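Local coordinates for phage-related conserved hypothetical protein, BB2244 (Bordetella bronchiseptica, PDB 2BDV), which is of unknown function but belongs to the SOS response associated peptidase (SRAP) family, so probably acts, like its relatives, in the response to DNA damage, at residues Trp60-Ala74 / Leu141-Asp153. Sequence-based numbering, arbitrary orientation.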
loop_
_atom_site.group_PDB
_atom_site.type_symbol
_atom_site.label_atom_id
_atom_site.label_comp_id
_atom_site.label_asym_id
_atom_site.label_seq_id
_atom_site.Cartn_x
_atom_site.Cartn_y
_atom_site.Cartn_z
ATOM N N TRP A 60 3.600 4.402 7.640
ATOM C CA TRP A 60 3.999 3.515 6.553
ATOM C C TRP A 60 5.459 3.127 6.782
ATOM O O TRP A 60 6.341 3.985 6.779
ATOM C CB TRP A 60 3.854 4.237 5.204
ATOM C CG TRP A 60 4.149 3.376 4.012
ATOM C CD1 TRP A 60 4.224 2.013 3.988
ATOM C CD2 TRP A 60 4.354 3.810 2.662
ATOM N NE1 TRP A 60 4.459 1.572 2.714
ATOM C CE2 TRP A 60 4.541 2.654 1.877
ATOM C CE3 TRP A 60 4.395 5.066 2.035
ATOM C CZ2 TRP A 60 4.768 2.710 0.494
ATOM C CZ3 TRP A 60 4.619 5.129 0.669
ATOM C CH2 TRP A 60 4.803 3.954 -0.093
ATOM N N GLY A 61 5.709 1.839 6.993
ATOM C CA GLY A 61 7.065 1.371 7.231
ATOM C C GLY A 61 7.141 0.552 8.508
ATOM O O GLY A 61 7.124 1.109 9.609
ATOM N N TYR A 62 7.223 -0.769 8.368
ATOM C CA TYR A 62 7.279 -1.670 9.524
ATOM C C TYR A 62 8.691 -2.096 9.917
ATOM O O TYR A 62 9.446 -2.637 9.106
ATOM C CB TYR A 62 6.420 -2.923 9.280
ATOM C CG TYR A 62 6.443 -3.931 10.418
ATOM C CD1 TYR A 62 6.079 -3.560 11.713
ATOM C CD2 TYR A 62 6.840 -5.253 10.205
ATOM C CE1 TYR A 62 6.114 -4.474 12.764
ATOM C CE2 TYR A 62 6.875 -6.177 11.254
ATOM C CZ TYR A 62 6.514 -5.781 12.530
ATOM O OH TYR A 62 6.568 -6.675 13.586
ATOM N N LYS A 63 9.019 -1.851 11.184
ATOM C CA LYS A 63 10.318 -2.185 11.753
ATOM C C LYS A 63 10.186 -3.215 12.874
ATOM O O LYS A 63 9.867 -2.869 14.012
ATOM C CB LYS A 63 10.976 -0.927 12.316
ATOM C CG LYS A 63 12.333 -1.178 12.951
ATOM C CD LYS A 63 12.918 0.098 13.544
ATOM C CE LYS A 63 12.075 0.626 14.695
ATOM N NZ LYS A 63 12.565 1.959 15.145
ATOM N N PRO A 64 10.446 -4.497 12.569
ATOM C CA PRO A 64 10.351 -5.566 13.570
ATOM C C PRO A 64 11.175 -5.256 14.818
ATOM O O PRO A 64 12.295 -4.749 14.725
ATOM C CB PRO A 64 10.871 -6.789 12.816
ATOM C CG PRO A 64 11.866 -6.192 11.863
ATOM C CD PRO A 64 11.091 -4.995 11.340
ATOM N N HIS A 65 10.609 -5.572 15.979
ATOM C CA HIS A 65 11.254 -5.327 17.267
ATOM C C HIS A 65 12.704 -5.818 17.347
ATOM O O HIS A 65 13.552 -5.162 17.959
ATOM C CB HIS A 65 10.435 -5.980 18.389
ATOM C CG HIS A 65 10.931 -5.663 19.768
ATOM N ND1 HIS A 65 10.773 -6.527 20.831
ATOM C CD2 HIS A 65 11.577 -4.578 20.259
ATOM C CE1 HIS A 65 11.306 -5.990 21.916
ATOM N NE2 HIS A 65 11.800 -4.808 21.595
ATOM N N GLY A 66 12.986 -6.960 16.719
ATOM C CA GLY A 66 14.326 -7.522 16.760
ATOM C C GLY A 66 15.242 -7.357 15.555
ATOM O O GLY A 66 16.204 -8.117 15.405
ATOM N N SER A 67 14.957 -6.390 14.686
ATOM C CA SER A 67 15.814 -6.160 13.524
ATOM C C SER A 67 15.871 -4.695 13.097
ATOM O O SER A 67 15.125 -3.858 13.609
ATOM C CB SER A 67 15.385 -7.046 12.347
ATOM O OG SER A 67 16.053 -8.303 12.392
ATOM N N SER A 68 16.786 -4.394 12.176
ATOM C CA SER A 68 16.979 -3.034 11.669
ATOM C C SER A 68 16.368 -2.891 10.284
ATOM O O SER A 68 16.761 -2.028 9.495
ATOM C CB SER A 68 18.471 -2.694 11.613
ATOM O OG SER A 68 19.159 -3.524 10.692
ATOM N N PHE A 69 15.404 -3.756 9.999
ATOM C CA PHE A 69 14.713 -3.746 8.723
ATOM C C PHE A 69 13.570 -2.742 8.742
ATOM O O PHE A 69 12.886 -2.580 9.750
ATOM C CB PHE A 69 14.140 -5.128 8.413
ATOM C CG PHE A 69 15.045 -6.001 7.592
ATOM C CD1 PHE A 69 15.851 -5.456 6.597
ATOM C CD2 PHE A 69 15.021 -7.382 7.751
ATOM C CE1 PHE A 69 16.619 -6.272 5.765
ATOM C CE2 PHE A 69 15.781 -8.207 6.926
ATOM C CZ PHE A 69 16.581 -7.650 5.928
ATOM N N PHE A 70 13.371 -2.066 7.621
ATOM C CA PHE A 70 12.290 -1.108 7.503
ATOM C C PHE A 70 11.460 -1.563 6.317
ATOM O O PHE A 70 11.546 -1.000 5.226
ATOM C CB PHE A 70 12.838 0.288 7.263
ATOM C CG PHE A 70 11.783 1.346 7.221
ATOM C CD1 PHE A 70 11.516 2.033 6.037
ATOM C CD2 PHE A 70 11.072 1.678 8.370
ATOM C CE1 PHE A 70 10.553 3.040 5.998
ATOM C CE2 PHE A 70 10.103 2.683 8.347
ATOM C CZ PHE A 70 9.843 3.370 7.157
HETATM N N MSE A 71 10.663 -2.600 6.548
HETATM C CA MSE A 71 9.818 -3.187 5.516
HETATM C C MSE A 71 8.655 -2.306 5.088
HETATM O O MSE A 71 7.797 -1.943 5.899
HETATM C CB MSE A 71 9.301 -4.538 6.001
HETATM C CG MSE A 71 10.393 -5.582 6.168
HETATM SE SE MSE A 71 9.842 -7.006 7.365
HETATM C CE MSE A 71 11.384 -7.022 8.540
ATOM N N ILE A 72 8.634 -1.985 3.796
ATOM C CA ILE A 72 7.595 -1.141 3.213
ATOM C C ILE A 72 6.598 -1.924 2.367
ATOM O O ILE A 72 5.480 -1.468 2.137
ATOM C CB ILE A 72 8.201 -0.042 2.327
ATOM C CG1 ILE A 72 8.982 -0.683 1.174
ATOM C CG2 ILE A 72 9.105 0.845 3.161
ATOM C CD1 ILE A 72 9.515 0.312 0.162
ATOM N N ASN A 73 7.018 -3.089 1.891
ATOM C CA ASN A 73 6.167 -3.948 1.076
ATOM C C ASN A 73 6.127 -5.334 1.710
ATOM O O ASN A 73 7.103 -5.768 2.323
ATOM C CB ASN A 73 6.715 -4.077 -0.357
ATOM C CG ASN A 73 6.806 -2.745 -1.080
ATOM O OD1 ASN A 73 5.936 -1.881 -0.935
ATOM N ND2 ASN A 73 7.850 -2.582 -1.885
ATOM N N ALA A 74 5.003 -6.026 1.559
ATOM C CA ALA A 74 4.856 -7.367 2.109
ATOM C C ALA A 74 4.675 -8.360 0.961
ATOM O O ALA A 74 3.626 -8.390 0.314
ATOM C CB ALA A 74 3.660 -7.420 3.053
ATOM N N LEU A 141 2.307 5.469 17.423
ATOM C CA LEU A 141 2.393 5.517 15.966
ATOM C C LEU A 141 3.829 5.594 15.456
ATOM O O LEU A 141 4.197 6.515 14.721
ATOM C CB LEU A 141 1.582 6.709 15.444
ATOM C CG LEU A 141 0.090 6.704 15.808
ATOM C CD1 LEU A 141 -0.514 8.048 15.467
ATOM C CD2 LEU A 141 -0.632 5.592 15.073
ATOM N N ASP A 142 4.631 4.607 15.847
ATOM C CA ASP A 142 6.031 4.541 15.450
ATOM C C ASP A 142 6.303 3.407 14.448
ATOM O O ASP A 142 5.381 2.697 14.039
ATOM C CB ASP A 142 6.926 4.383 16.696
ATOM C CG ASP A 142 6.426 3.313 17.661
ATOM O OD1 ASP A 142 5.739 2.365 17.216
ATOM O OD2 ASP A 142 6.733 3.406 18.872
ATOM N N GLU A 143 7.565 3.246 14.053
ATOM C CA GLU A 143 7.937 2.205 13.097
ATOM C C GLU A 143 7.630 0.821 13.634
ATOM O O GLU A 143 7.384 -0.106 12.865
ATOM C CB GLU A 143 9.424 2.277 12.747
ATOM C CG GLU A 143 9.905 3.660 12.415
ATOM C CD GLU A 143 10.138 4.475 13.664
ATOM O OE1 GLU A 143 10.204 5.718 13.562
ATOM O OE2 GLU A 143 10.263 3.859 14.750
ATOM N N ALA A 144 7.663 0.682 14.956
ATOM C CA ALA A 144 7.373 -0.593 15.592
ATOM C C ALA A 144 5.927 -0.982 15.313
ATOM O O ALA A 144 5.552 -2.151 15.441
ATOM C CB ALA A 144 7.610 -0.507 17.094
ATOM N N HIS A 145 5.112 -0.004 14.931
ATOM C CA HIS A 145 3.718 -0.285 14.614
ATOM C C HIS A 145 3.352 0.209 13.218
ATOM O O HIS A 145 2.201 0.537 12.950
ATOM C CB HIS A 145 2.794 0.330 15.673
ATOM C CG HIS A 145 3.046 -0.190 17.053
ATOM N ND1 HIS A 145 4.033 0.320 17.870
ATOM C CD2 HIS A 145 2.507 -1.235 17.726
ATOM C CE1 HIS A 145 4.093 -0.392 18.982
ATOM N NE2 HIS A 145 3.178 -1.343 18.919
ATOM N N GLY A 146 4.343 0.243 12.328
ATOM C CA GLY A 146 4.109 0.691 10.962
ATOM C C GLY A 146 3.516 -0.402 10.085
ATOM O O GLY A 146 3.424 -1.553 10.507
ATOM N N PHE A 147 3.109 -0.060 8.865
ATOM C CA PHE A 147 2.527 -1.061 7.974
ATOM C C PHE A 147 3.310 -1.225 6.678
ATOM O O PHE A 147 4.207 -0.439 6.386
ATOM C CB PHE A 147 1.065 -0.715 7.641
ATOM C CG PHE A 147 0.897 0.512 6.778
ATOM C CD1 PHE A 147 0.583 1.739 7.347
ATOM C CD2 PHE A 147 1.028 0.433 5.390
ATOM C CE1 PHE A 147 0.395 2.875 6.555
ATOM C CE2 PHE A 147 0.843 1.566 4.581
ATOM C CZ PHE A 147 0.524 2.791 5.166
ATOM N N ALA A 148 2.981 -2.264 5.917
ATOM C CA ALA A 148 3.617 -2.498 4.628
ATOM C C ALA A 148 2.498 -2.721 3.592
ATOM O O ALA A 148 1.437 -3.256 3.926
ATOM C CB ALA A 148 4.529 -3.718 4.700
ATOM N N ILE A 149 2.716 -2.292 2.350
ATOM C CA ILE A 149 1.721 -2.498 1.297
ATOM C C ILE A 149 1.938 -3.904 0.737
ATOM O O ILE A 149 3.069 -4.273 0.446
ATOM C CB ILE A 149 1.883 -1.487 0.118
ATOM C CG1 ILE A 149 1.777 -0.050 0.627
ATOM C CG2 ILE A 149 0.796 -1.711 -0.929
ATOM C CD1 ILE A 149 0.582 0.164 1.520
ATOM N N VAL A 150 0.875 -4.697 0.609
ATOM C CA VAL A 150 1.022 -6.048 0.051
ATOM C C VAL A 150 1.346 -5.891 -1.433
ATOM O O VAL A 150 0.599 -5.247 -2.165
ATOM C CB VAL A 150 -0.262 -6.877 0.165
ATOM C CG1 VAL A 150 -0.053 -8.244 -0.489
ATOM C CG2 VAL A 150 -0.655 -7.037 1.622
ATOM N N THR A 151 2.464 -6.479 -1.855
ATOM C CA THR A 151 2.933 -6.411 -3.235
ATOM C C THR A 151 3.016 -7.788 -3.918
ATOM O O THR A 151 3.209 -8.815 -3.264
ATOM C CB THR A 151 4.331 -5.767 -3.295
ATOM O OG1 THR A 151 5.198 -6.441 -2.374
ATOM C CG2 THR A 151 4.258 -4.286 -2.918
ATOM N N ASN A 152 2.900 -7.786 -5.242
ATOM C CA ASN A 152 2.960 -9.006 -6.032
ATOM C C ASN A 152 4.311 -9.071 -6.715
ATOM O O ASN A 152 4.429 -8.822 -7.920
ATOM C CB ASN A 152 1.855 -8.994 -7.081
ATOM C CG ASN A 152 1.666 -10.340 -7.746
ATOM O OD1 ASN A 152 0.782 -10.502 -8.584
ATOM N ND2 ASN A 152 2.497 -11.314 -7.376
ATOM N N ASP A 153 5.331 -9.410 -5.937
ATOM C CA ASP A 153 6.701 -9.486 -6.430
ATOM C C ASP A 153 6.879 -10.326 -7.693
ATOM O O ASP A 153 7.632 -9.950 -8.593
ATOM C CB ASP A 153 7.607 -10.004 -5.308
ATOM C CG ASP A 153 7.673 -9.047 -4.124
ATOM O OD1 ASP A 153 6.627 -8.451 -3.777
ATOM O OD2 ASP A 153 8.768 -8.897 -3.533
#
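At the C-terminal end of both segments, Asn73 and Ala74 run parallel to strand 147-151, held by backbone hydrogen bonds, as part of 73-75, an edge strand of a mixed four-stranded sheet. Ile149 N donates a hydrogen bond to Ile72 O (2.9 Å), Ala74 N donates one to Ile149 O (2.8 Å), and Thr151 N closes the series on Ala74 O. Further back along the chain, Gly61 N binds Phe147 O at 2.8 Å, and Lys63 N binds Glu143 O, which Gly146 N reaches from the opposite face of its carbonyl plane.

The aromatic part belongs to Trp60 and Phe147. Their planes are 11° apart but slid so far that they barely overlap; instead Trp60 CA sits over one face of the phenyl ring, 3.8 Å from its centroid. Phe147 turns CG between its own N and carbonyl carbon (chi1 69°), which brings the ring back under Trp60 although its CB leads away. The indole then reaches Ile149 CG1 and, through NE1, uses an in-plane lone pair of Ile72 O (3.3 Å).

At the partly exposed end, Lys63 and Glu143 lie side by side. A bend at chi3 (64°) brings Lys63 NZ to Glu143 OE2 at 3.0 Å, above the carboxylate plane, in a salt bridge. Near Thr151, whose CG2 packs on Asn73, Asp153 is salt-bridged to Lys75.

Chemically, then, Ile72 O is gripped twice, by Ile149 N and by the buried indole, linking the two arms of 60-74 to each other and to inner strand 147-151, while the ion pair joins the segments at a partly exposed position.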